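Local coordinates for beta-L-arabinobiosidase (PDB 5MQR), which probably cleaves glycosidic bonds of complex plant pectin in a gut bacterium, as a sialidase-like glycoside hydrolase, at residues A81-G85 against Q86-Q90; V171-D174 against K175-P179; A231-E234 against I235-P239. One frame throughout, in Å; residues are numbered along the deposited sequence.

Contact 1: residues A81-G85 against Q86-Q90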
loop_
_atom_site.group_PDB
_atom_site.type_symbol
_atom_site.label_atom_id
_atom_site.label_comp_id
_atom_site.label_asym_id
_atom_site.label_seq_id
_atom_site.Cartn_x
_atom_site.Cartn_y
_atom_site.Cartn_z
ATOM N N ALA A 81 17.630 1.557 23.645
ATOM C CA ALA A 81 17.603 3.002 23.423
ATOM C C ALA A 81 18.431 3.356 22.174
ATOM O O ALA A 81 19.153 2.507 21.651
ATOM C CB ALA A 81 18.099 3.742 24.642
ATOM N N TYR A 82 18.262 4.581 21.681
ATOM C CA TYR A 82 19.050 5.117 20.573
ATOM C C TYR A 82 19.563 6.497 20.943
ATOM O O TYR A 82 18.784 7.394 21.237
ATOM C CB TYR A 82 18.194 5.181 19.306
ATOM C CG TYR A 82 18.932 5.572 18.046
ATOM C CD1 TYR A 82 19.566 4.617 17.267
ATOM C CD2 TYR A 82 18.974 6.910 17.615
ATOM C CE1 TYR A 82 20.237 4.971 16.095
ATOM C CE2 TYR A 82 19.651 7.288 16.452
ATOM C CZ TYR A 82 20.290 6.319 15.696
ATOM O OH TYR A 82 20.951 6.669 14.543
ATOM N N TRP A 83 20.870 6.677 20.920
ATOM C CA TRP A 83 21.474 7.874 21.464
ATOM C C TRP A 83 22.762 8.168 20.745
ATOM O O TRP A 83 23.577 7.278 20.571
ATOM C CB TRP A 83 21.783 7.618 22.932
ATOM C CG TRP A 83 22.317 8.767 23.670
ATOM C CD1 TRP A 83 21.634 9.883 24.038
ATOM C CD2 TRP A 83 23.652 8.926 24.164
ATOM N NE1 TRP A 83 22.463 10.733 24.735
ATOM C CE2 TRP A 83 23.705 10.163 24.833
ATOM C CE3 TRP A 83 24.803 8.138 24.114
ATOM C CZ2 TRP A 83 24.877 10.644 25.440
ATOM C CZ3 TRP A 83 25.968 8.600 24.727
ATOM C CH2 TRP A 83 25.999 9.847 25.379
ATOM N N ASN A 84 22.968 9.421 20.376
ATOM C CA ASN A 84 24.161 9.843 19.648
ATOM C C ASN A 84 24.505 9.003 18.427
ATOM O O ASN A 84 25.658 8.581 18.255
ATOM C CB ASN A 84 25.357 9.925 20.597
ATOM C CG ASN A 84 25.685 11.336 20.925
ATOM O OD1 ASN A 84 26.593 11.928 20.325
ATOM N ND2 ASN A 84 24.876 11.935 21.798
ATOM N N GLY A 85 23.482 8.738 17.615
ATOM C CA GLY A 85 23.620 7.936 16.418
ATOM C C GLY A 85 23.840 6.451 16.649
ATOM O O GLY A 85 24.207 5.756 15.717
ATOM N N GLN A 86 23.606 5.934 17.855
ATOM C CA GLN A 86 23.869 4.511 18.145
ATOM C C GLN A 86 22.757 3.855 18.939
ATOM O O GLN A 86 22.191 4.491 19.826
ATOM C CB GLN A 86 25.182 4.331 18.932
ATOM C CG GLN A 86 26.411 4.602 18.083
ATOM C CD GLN A 86 27.730 4.521 18.828
ATOM O OE1 GLN A 86 28.631 5.292 18.543
ATOM N NE2 GLN A 86 27.856 3.590 19.769
ATOM N N PHE A 87 22.509 2.570 18.652
ATOM C CA PHE A 87 21.654 1.738 19.476
ATOM C C PHE A 87 22.405 1.335 20.733
ATOM O O PHE A 87 23.598 1.060 20.673
ATOM C CB PHE A 87 21.243 0.467 18.764
ATOM C CG PHE A 87 20.373 0.683 17.563
ATOM C CD1 PHE A 87 20.933 0.821 16.293
ATOM C CD2 PHE A 87 18.993 0.697 17.695
ATOM C CE1 PHE A 87 20.128 0.985 15.179
ATOM C CE2 PHE A 87 18.180 0.859 16.597
ATOM C CZ PHE A 87 18.740 1.008 15.340
ATOM N N TYR A 88 21.692 1.302 21.858
ATOM C CA TYR A 88 22.168 0.733 23.100
ATOM C C TYR A 88 21.183 -0.358 23.507
ATOM O O TYR A 88 19.958 -0.123 23.593
ATOM C CB TYR A 88 22.286 1.818 24.165
ATOM C CG TYR A 88 23.418 2.767 23.862
ATOM C CD1 TYR A 88 23.235 3.830 23.009
ATOM C CD2 TYR A 88 24.682 2.563 24.386
ATOM C CE1 TYR A 88 24.283 4.677 22.694
ATOM C CE2 TYR A 88 25.741 3.410 24.080
ATOM C CZ TYR A 88 25.534 4.467 23.225
ATOM O OH TYR A 88 26.555 5.337 22.902
ATOM N N TYR A 89 21.744 -1.547 23.762
ATOM C CA TYR A 89 21.018 -2.796 23.968
ATOM C C TYR A 89 21.518 -3.346 25.300
ATOM O O TYR A 89 22.708 -3.650 25.453
ATOM C CB TYR A 89 21.332 -3.743 22.816
ATOM C CG TYR A 89 20.510 -5.012 22.738
ATOM C CD1 TYR A 89 20.680 -6.034 23.657
ATOM C CD2 TYR A 89 19.592 -5.212 21.704
ATOM C CE1 TYR A 89 19.947 -7.195 23.582
ATOM C CE2 TYR A 89 18.865 -6.388 21.603
ATOM C CZ TYR A 89 19.041 -7.373 22.550
ATOM O OH TYR A 89 18.314 -8.538 22.504
ATOM N N GLN A 90 20.611 -3.428 26.270
ATOM C CA GLN A 90 20.904 -3.892 27.631
ATOM C C GLN A 90 20.209 -5.234 27.794
ATOM O O GLN A 90 19.110 -5.406 27.281
ATOM C CB GLN A 90 20.327 -2.911 28.641
ATOM C CG GLN A 90 20.844 -3.069 30.039
ATOM C CD GLN A 90 19.885 -2.574 31.129
ATOM O OE1 GLN A 90 18.766 -3.064 31.241
ATOM N NE2 GLN A 90 20.344 -1.639 31.958
HETATM O O HOH W 1 26.385 7.039 20.879
#

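Contact 2: residues V171-D174 against K175-P179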
loop_
_atom_site.group_PDB
_atom_site.type_symbol
_atom_site.label_atom_id
_atom_site.label_comp_id
_atom_site.label_asym_id
_atom_site.label_seq_id
_atom_site.Cartn_x
_atom_site.Cartn_y
_atom_site.Cartn_z
ATOM N N VAL A 171 16.897 -10.303 45.805
ATOM C CA VAL A 171 17.509 -11.430 46.519
ATOM C C VAL A 171 16.716 -12.710 46.311
ATOM O O VAL A 171 15.526 -12.746 46.591
ATOM C CB VAL A 171 17.618 -11.180 48.040
ATOM C CG1 VAL A 171 18.316 -12.353 48.742
ATOM C CG2 VAL A 171 18.364 -9.875 48.323
ATOM N N ALA A 172 17.385 -13.746 45.805
ATOM C CA ALA A 172 16.843 -15.105 45.774
ATOM C C ALA A 172 17.669 -15.950 46.725
ATOM O O ALA A 172 18.877 -16.127 46.527
ATOM C CB ALA A 172 16.911 -15.676 44.373
ATOM N N LEU A 173 17.023 -16.428 47.781
ATOM C CA LEU A 173 17.666 -17.281 48.782
ATOM C C LEU A 173 17.754 -18.726 48.303
ATOM O O LEU A 173 18.612 -19.470 48.760
ATOM C CB LEU A 173 16.928 -17.194 50.130
ATOM C CG LEU A 173 17.113 -15.880 50.897
ATOM C CD1 LEU A 173 16.118 -15.767 52.041
ATOM C CD2 LEU A 173 18.523 -15.763 51.439
ATOM N N ASP A 174 16.859 -19.113 47.401
ATOM C CA ASP A 174 16.937 -20.406 46.733
ATOM C C ASP A 174 16.306 -20.313 45.344
ATOM O O ASP A 174 15.857 -19.234 44.967
ATOM C CB ASP A 174 16.307 -21.506 47.611
ATOM C CG ASP A 174 14.897 -21.180 48.052
ATOM O OD1 ASP A 174 14.021 -20.952 47.178
ATOM O OD2 ASP A 174 14.667 -21.171 49.296
ATOM N N LYS A 175 16.320 -21.434 44.605
ATOM C CA LYS A 175 15.751 -21.594 43.234
ATOM C C LYS A 175 14.372 -20.998 43.054
ATOM O O LYS A 175 14.050 -20.495 41.985
ATOM C CB LYS A 175 15.533 -23.095 42.877
ATOM C CG LYS A 175 16.725 -24.041 42.741
ATOM C CD LYS A 175 16.244 -25.464 42.405
ATOM C CE LYS A 175 17.379 -26.384 41.934
ATOM N NZ LYS A 175 17.872 -26.072 40.546
ATOM N N LYS A 176 13.544 -21.179 44.090
ATOM C CA LYS A 176 12.096 -20.894 44.082
ATOM C C LYS A 176 11.723 -19.498 44.603
ATOM O O LYS A 176 10.600 -19.059 44.413
ATOM C CB LYS A 176 11.349 -21.983 44.906
ATOM C CG LYS A 176 10.418 -22.863 44.073
ATOM C CD LYS A 176 10.634 -24.369 44.229
ATOM C CE LYS A 176 10.187 -25.071 42.940
ATOM N NZ LYS A 176 9.985 -26.536 43.104
ATOM N N ASP A 177 12.677 -18.818 45.243
ATOM C CA ASP A 177 12.469 -17.516 45.856
ATOM C C ASP A 177 12.235 -16.454 44.793
ATOM O O ASP A 177 12.592 -16.631 43.632
ATOM C CB ASP A 177 13.673 -17.165 46.743
ATOM C CG ASP A 177 13.408 -16.022 47.726
ATOM O OD1 ASP A 177 12.282 -15.486 47.811
ATOM O OD2 ASP A 177 14.373 -15.659 48.430
ATOM N N ASP A 178 11.581 -15.374 45.204
ATOM C CA ASP A 178 11.181 -14.284 44.321
ATOM C C ASP A 178 12.011 -13.018 44.645
ATOM O O ASP A 178 11.817 -12.409 45.714
ATOM C CB ASP A 178 9.694 -14.026 44.538
ATOM C CG ASP A 178 9.203 -12.776 43.849
ATOM O OD1 ASP A 178 9.717 -12.438 42.747
ATOM O OD2 ASP A 178 8.283 -12.140 44.418
ATOM N N PRO A 179 12.939 -12.623 43.737
ATOM C CA PRO A 179 13.742 -11.419 43.991
ATOM C C PRO A 179 12.962 -10.098 43.813
ATOM O O PRO A 179 13.427 -9.040 44.247
ATOM C CB PRO A 179 14.858 -11.531 42.944
ATOM C CG PRO A 179 14.213 -12.238 41.802
ATOM C CD PRO A 179 13.309 -13.252 42.452
#

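Contact 3: residues A231-E234 against I235-P239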
loop_
_atom_site.group_PDB
_atom_site.type_symbol
_atom_site.label_atom_id
_atom_site.label_comp_id
_atom_site.label_asym_id
_atom_site.label_seq_id
_atom_site.Cartn_x
_atom_site.Cartn_y
_atom_site.Cartn_z
ATOM N N ALA A 231 19.897 14.688 36.188
ATOM C CA ALA A 231 19.418 13.657 35.270
ATOM C C ALA A 231 18.723 12.514 36.023
ATOM O O ALA A 231 17.668 12.032 35.583
ATOM C CB ALA A 231 20.556 13.116 34.398
ATOM N N CYS A 232 19.322 12.100 37.137
ATOM C CA CYS A 232 18.741 11.085 37.992
ATOM C C CYS A 232 17.458 11.604 38.636
ATOM O O CYS A 232 16.454 10.899 38.665
ATOM C CB CYS A 232 19.719 10.638 39.067
ATOM S SG CYS A 232 21.169 9.764 38.422
ATOM N N GLN A 233 17.479 12.843 39.110
ATOM C CA GLN A 233 16.300 13.439 39.728
ATOM C C GLN A 233 15.096 13.490 38.775
ATOM O O GLN A 233 13.952 13.371 39.227
ATOM C CB GLN A 233 16.624 14.848 40.267
ATOM C CG GLN A 233 15.547 15.435 41.181
ATOM C CD GLN A 233 15.267 14.539 42.380
ATOM O OE1 GLN A 233 16.170 14.224 43.137
ATOM N NE2 GLN A 233 14.027 14.107 42.538
ATOM N N GLU A 234 15.362 13.674 37.476
ATOM C CA GLU A 234 14.329 13.646 36.436
ATOM C C GLU A 234 13.657 12.282 36.312
ATOM O O GLU A 234 12.484 12.212 35.951
ATOM C CB GLU A 234 14.902 13.977 35.045
ATOM C CG GLU A 234 15.256 15.441 34.814
ATOM C CD GLU A 234 16.062 15.665 33.543
ATOM O OE1 GLU A 234 16.010 14.840 32.604
ATOM O OE2 GLU A 234 16.764 16.692 33.489
ATOM N N ILE A 235 14.415 11.209 36.535
ATOM C CA ILE A 235 13.853 9.872 36.502
ATOM C C ILE A 235 12.840 9.755 37.625
ATOM O O ILE A 235 11.705 9.350 37.379
ATOM C CB ILE A 235 14.921 8.794 36.660
ATOM C CG1 ILE A 235 15.810 8.761 35.407
ATOM C CG2 ILE A 235 14.275 7.435 36.904
ATOM C CD1 ILE A 235 17.131 8.056 35.626
ATOM N N LEU A 236 13.253 10.129 38.832
ATOM C CA LEU A 236 12.390 10.074 40.018
ATOM C C LEU A 236 11.157 10.966 39.896
ATOM O O LEU A 236 10.118 10.630 40.417
ATOM C CB LEU A 236 13.161 10.465 41.285
ATOM C CG LEU A 236 14.255 9.505 41.769
ATOM C CD1 LEU A 236 15.068 10.122 42.914
ATOM C CD2 LEU A 236 13.642 8.178 42.197
ATOM N N ASP A 237 11.272 12.085 39.190
ATOM C CA ASP A 237 10.139 12.996 38.990
ATOM C C ASP A 237 9.291 12.643 37.786
ATOM O O ASP A 237 8.365 13.372 37.465
ATOM C CB ASP A 237 10.629 14.454 38.878
ATOM C CG ASP A 237 11.329 14.966 40.160
ATOM O OD1 ASP A 237 11.180 14.376 41.264
ATOM O OD2 ASP A 237 12.055 15.981 40.047
ATOM N N ASN A 238 9.580 11.534 37.111
ATOM C CA ASN A 238 8.826 11.157 35.948
ATOM C C ASN A 238 7.936 9.940 36.269
ATOM O O ASN A 238 8.425 8.817 36.384
ATOM C CB ASN A 238 9.775 10.841 34.804
ATOM C CG ASN A 238 9.064 10.693 33.484
ATOM O OD1 ASN A 238 7.984 10.123 33.408
ATOM N ND2 ASN A 238 9.660 11.225 32.434
ATOM N N PRO A 239 6.619 10.151 36.387
ATOM C CA PRO A 239 5.735 9.037 36.757
ATOM C C PRO A 239 5.740 7.875 35.789
ATOM O O PRO A 239 5.557 6.753 36.231
ATOM C CB PRO A 239 4.346 9.682 36.799
ATOM C CG PRO A 239 4.456 10.858 35.878
ATOM C CD PRO A 239 5.852 11.379 36.088
#

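Contact 1: residues A81-G85 against Q86-Q90
The Y82 ring meets the F87 ring edge-to-face: CD1 of Y82 stands 3.8 Å above the centre of the F87 ring, with the two planes at 77°. One face of Y82 in turn carries Q86 N, offset toward the rim. On the face of the sheet that W83 shares with Y88, the W83 ring meets Y88 CE1 at its edge, in plane; N84 ND2 lies over the centre of one W83 face. W83 CE3 lies 3.5 Å from Y88 OH, and the edge of the Y88 ring also faces W83 O. W83 reaches this position with CG anti to the backbone N (chi1 -176°). The segments form a beta hairpin closed by a type I' turn from W83 to Q86, with N84 and G85 at its corners, both at positive phi. W83 N donates to Q86 O (2.8 Å) and Y88 N to A81 O (2.8 Å). W83 NE1 and Q86 NE2 bond outward, to G161 and T109. In the N-terminal beta-propeller region, the hairpin supplies the outermost strand, 74-83, and its neighbour, 86-94, of a four-stranded antiparallel sheet. A water donates to W83 O and bonds Y88 OH (2.6 Å), so the turn carbonyl, already gripped by Q86 N, is tied to the tyrosine hydroxyl.

Contact 2: residues V171-D174 against K175-P179
V171 and P179 lie 4.5 Å apart between CA atoms, and A172 and D177 5.0 Å, as the chain doubles back within the loop between strands 163-170 and 186-192. These are neighbouring strands of a four-stranded antiparallel sheet, consistent with a propeller blade. At the far end a type I beta turn runs from D174 to D177, closed by a bond from D177 N to D174 O. The same turn holds an Asx turn: D174 OD1 accepts K176 N (3.1 Å) through its anti lone pair. For this, D174 places CG between its backbone N and carbonyl carbon (chi1 54°), folding the carboxylate over the turn, while OD2 makes a salt bridge with R137.

D177 points from the second half of the loop toward the first. It runs side by side with L173, and its OD2 takes L173 N (2.8 Å) on the anti lone pair, nearly straight at 169°. L173 CB also packs 3.4 Å from D177 OD2. The other oxygen, OD1, receives D178 N (2.7 Å) from above the carboxylate plane and forms a salt bridge with K134, whose NZ also bonds V171 O. The buried carboxylate thus has partners on both oxygens. With an alanine here, L173 N would probably be left without its acceptor and K134 without its counter-charge, leaving the two halves of the loop less firmly joined. The carboxylates of D174 and D177 come within 5.5 Å (OD1 of D174 to OD2 of D177), like charges whose mutual effect R137 and K134 would probably ease. Against I148 of the same sheet rest A172 and P179. Where the loop closes, P179 CA makes a CA-H...O contact with V171 O at 3.4 Å.

Contact 3: residues A231-E234 against I235-P239
Q233 and D237, four residues apart, cross at an angle, with amide and carboxylate planes 42° from one another. Q233 NE2 donates to D237 OD1 (3.1 Å, 150°). The acceptor lies almost exactly in the amide plane of Q233, whereas the N-H comes to the carboxylate from above its plane. Q233 leaves the helix with CG anti to the backbone N and then bends at chi2 (57°), which brings the amide forward to D237 at the C-terminal end. L236 touches the same glutamine: its CB is 3.6 Å from Q233 O, and its CD1 lies near NE2.

The pair sits at the C-terminal end of helix 226-236. L236 N bonds C232 O (3.3 Å) and D237 N bonds Q233 O (3.0 Å), while I235 N makes weak bonds with both A231 O and C232 O. A carboxylate at the C-terminal end probably meets the helix dipole unfavourably, which the N-H of Q233 may ease in part. N238 then starts the next helix, 239-242, as its N-cap; the side-chain OD1 bonds L240 N weakly, and N238 CB lies 3.2 Å from E234 O, where the two helices adjoin.

E234 and I235 leave the helix in other directions. E234, extended beyond CG, sends OE1 to Y156 OH and K159 N, both outside the helix. I235 lays CG1 and CD1 beside the carbonyl of A231, with CD1 4.0 Å from A231 O. Its side chain packs against Y241 and M242 of the next helix and, within the N-terminal beta-propeller region, against I204 of strand 202-206 and M166 of strand 163-170. C232, one turn earlier, touches I204 as well, beside F220.

The three contacts follow one another along the N-terminal beta-propeller region without touching. Contacts 1 and 3 are nearest, about 20 Å between centres and about 10 Å between nearest atoms; contact 2 lies about 32 Å from contact 1 and about 29 Å from contact 3, centre to centre. Strand 148-157 borders all of them: F155 meets A81 and Y88, I148 meets A172 and P179, and Y156 bonds E234. M166, on strand 163-170, joins the hairpin to the helix, accepting Q90 NE2 and touching I235. A bound calcium ion lies about 6 Å from the A81 side chain, and one lies about 10 Å from that of I235.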